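Local coordinates for EVE domain-containing protein (Pseudomonas syringae pv. tomato str. DC3000, PDB 2EVE), which is of unknown function but is an EVE domain, related to the ASCH and PUA domains, and so may bind nucleic acid, at residues P71-L76 against W94-I99. Sequence-based numbering, arbitrary orientation.
Sequences PDPTAL and WSALDI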
loop_
_atom_site.group_PDB
_atom_site.type_symbol
_atom_site.label_atom_id
_atom_site.label_comp_id
_atom_site.label_asym_id
_atom_site.label_seq_id
_atom_site.Cartn_x
_atom_site.Cartn_y
_atom_site.Cartn_z
ATOM N N PRO A 71 -0.317 16.125 -5.091
ATOM C CA PRO A 71 -0.320 16.639 -3.715
ATOM C C PRO A 71 -1.473 16.074 -2.892
ATOM O O PRO A 71 -2.631 16.143 -3.299
ATOM C CB PRO A 71 -0.412 18.149 -3.917
ATOM C CG PRO A 71 0.347 18.342 -5.203
ATOM C CD PRO A 71 -0.191 17.225 -6.063
ATOM N N ASP A 72 -1.134 15.510 -1.735
ATOM C CA ASP A 72 -2.105 14.890 -0.837
ATOM C C ASP A 72 -3.013 15.917 -0.171
ATOM O O ASP A 72 -2.584 16.656 0.709
ATOM C CB ASP A 72 -1.362 14.076 0.229
ATOM C CG ASP A 72 -2.290 13.227 1.069
ATOM O OD1 ASP A 72 -1.778 12.407 1.861
ATOM O OD2 ASP A 72 -3.526 13.378 0.943
ATOM N N PRO A 73 -4.291 15.965 -0.574
ATOM C CA PRO A 73 -5.236 16.923 0.007
ATOM C C PRO A 73 -5.463 16.777 1.513
ATOM O O PRO A 73 -5.841 17.744 2.175
ATOM C CB PRO A 73 -6.512 16.683 -0.798
ATOM C CG PRO A 73 -6.426 15.228 -1.139
ATOM C CD PRO A 73 -4.970 15.069 -1.529
ATOM N N THR A 74 -5.235 15.584 2.057
ATOM C CA THR A 74 -5.445 15.383 3.489
ATOM C C THR A 74 -4.449 16.158 4.349
ATOM O O THR A 74 -4.748 16.498 5.490
ATOM C CB THR A 74 -5.387 13.884 3.887
ATOM O OG1 THR A 74 -4.089 13.344 3.605
ATOM C CG2 THR A 74 -6.451 13.095 3.135
ATOM N N ALA A 75 -3.270 16.446 3.805
ATOM C CA ALA A 75 -2.261 17.184 4.559
ATOM C C ALA A 75 -2.743 18.589 4.898
ATOM O O ALA A 75 -2.354 19.158 5.916
ATOM C CB ALA A 75 -0.962 17.260 3.764
ATOM N N LEU A 76 -3.601 19.142 4.046
ATOM C CA LEU A 76 -4.119 20.493 4.249
ATOM C C LEU A 76 -5.461 20.526 4.970
ATOM O O LEU A 76 -6.032 21.596 5.173
ATOM C CB LEU A 76 -4.268 21.198 2.901
ATOM C CG LEU A 76 -3.036 21.203 1.992
ATOM C CD1 LEU A 76 -3.378 21.906 0.688
ATOM C CD2 LEU A 76 -1.874 21.888 2.689
ATOM N N TRP A 94 3.681 16.036 0.901
ATOM C CA TRP A 94 3.100 14.712 0.718
ATOM C C TRP A 94 2.330 14.481 -0.571
ATOM O O TRP A 94 1.766 15.407 -1.155
ATOM C CB TRP A 94 2.212 14.395 1.918
ATOM C CG TRP A 94 2.935 14.596 3.207
ATOM C CD1 TRP A 94 2.661 15.529 4.168
ATOM C CD2 TRP A 94 4.073 13.863 3.669
ATOM N NE1 TRP A 94 3.564 15.421 5.202
ATOM C CE2 TRP A 94 4.444 14.409 4.917
ATOM C CE3 TRP A 94 4.823 12.801 3.143
ATOM C CZ2 TRP A 94 5.527 13.923 5.655
ATOM C CZ3 TRP A 94 5.905 12.317 3.877
ATOM C CH2 TRP A 94 6.247 12.882 5.120
ATOM N N SER A 95 2.299 13.221 -0.993
ATOM C CA SER A 95 1.621 12.830 -2.223
ATOM C C SER A 95 0.653 11.676 -2.031
ATOM O O SER A 95 0.905 10.753 -1.258
ATOM C CB SER A 95 2.652 12.424 -3.280
ATOM O OG SER A 95 3.562 13.474 -3.546
ATOM N N ALA A 96 -0.457 11.741 -2.755
ATOM C CA ALA A 96 -1.466 10.696 -2.728
ATOM C C ALA A 96 -1.592 10.246 -4.173
ATOM O O ALA A 96 -0.955 10.807 -5.063
ATOM C CB ALA A 96 -2.796 11.257 -2.243
ATOM N N LEU A 97 -2.397 9.222 -4.409
ATOM C CA LEU A 97 -2.621 8.763 -5.767
ATOM C C LEU A 97 -3.918 7.985 -5.794
ATOM O O LEU A 97 -4.465 7.654 -4.747
ATOM C CB LEU A 97 -1.440 7.917 -6.265
ATOM C CG LEU A 97 -0.870 6.770 -5.426
ATOM C CD1 LEU A 97 -1.877 5.641 -5.310
ATOM C CD2 LEU A 97 0.406 6.279 -6.098
ATOM N N ASP A 98 -4.437 7.727 -6.987
ATOM C CA ASP A 98 -5.679 6.983 -7.092
ATOM C C ASP A 98 -5.393 5.541 -7.467
ATOM O O ASP A 98 -4.544 5.266 -8.318
ATOM C CB ASP A 98 -6.607 7.604 -8.138
ATOM C CG ASP A 98 -6.997 9.032 -7.806
ATOM O OD1 ASP A 98 -7.085 9.375 -6.607
ATOM O OD2 ASP A 98 -7.230 9.808 -8.755
ATOM N N ILE A 99 -6.107 4.625 -6.822
ATOM C CA ILE A 99 -5.940 3.202 -7.076
ATOM C C ILE A 99 -7.255 2.553 -7.491
ATOM O O ILE A 99 -8.333 3.105 -7.274
ATOM C CB ILE A 99 -5.430 2.461 -5.829
ATOM C CG1 ILE A 99 -6.456 2.576 -4.697
ATOM C CG2 ILE A 99 -4.088 3.039 -5.393
ATOM C CD1 ILE A 99 -6.375 1.461 -3.687
HETATM O O HOH W 1 -0.461 10.051 0.945
#
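Asp72 lies against the start of strand 95-110 with both its backbone and its side chain. Its amide donates a nearly straight bond (173°) to Trp94 O, with N and O 3.0 Å apart, while its CB packs 4.0 Å from Trp94 CB. CG lies anti to the backbone N (chi1 -171°), which sets the carboxylate beside the methyl of Ala96, whose CB is 3.9 Å from Asp72 CG. The two carboxylate oxygens then divide the work. OD2 accepts from Thr74 N (3.0 Å), closing an Asx turn, and from Thr74 OG1 (2.7 Å); both donors stand above the same face of the carboxylate plane. OD1 accepts a hydrogen bond from a water that also donates to Ser95 O, and it has a salt bridge to Arg30 and a bond from Gly28 N besides. With Arg30 and several donors around it, this buried carboxylate probably stays ionised. Ala75 CB meets the edge of the Trp94 indole near its plane, 4.0 Å from CD1; NE1 of Trp94 hydrogen-bonds to Asp84, and the Tyr32 ring stacks on the indole. Pro71 and Ser95 form an antiparallel non-hydrogen-bonded pair, so the contact marks where the hairpin of strands 58-71 and 95-110 opens into its long connecting loop, which the Asx turn starts.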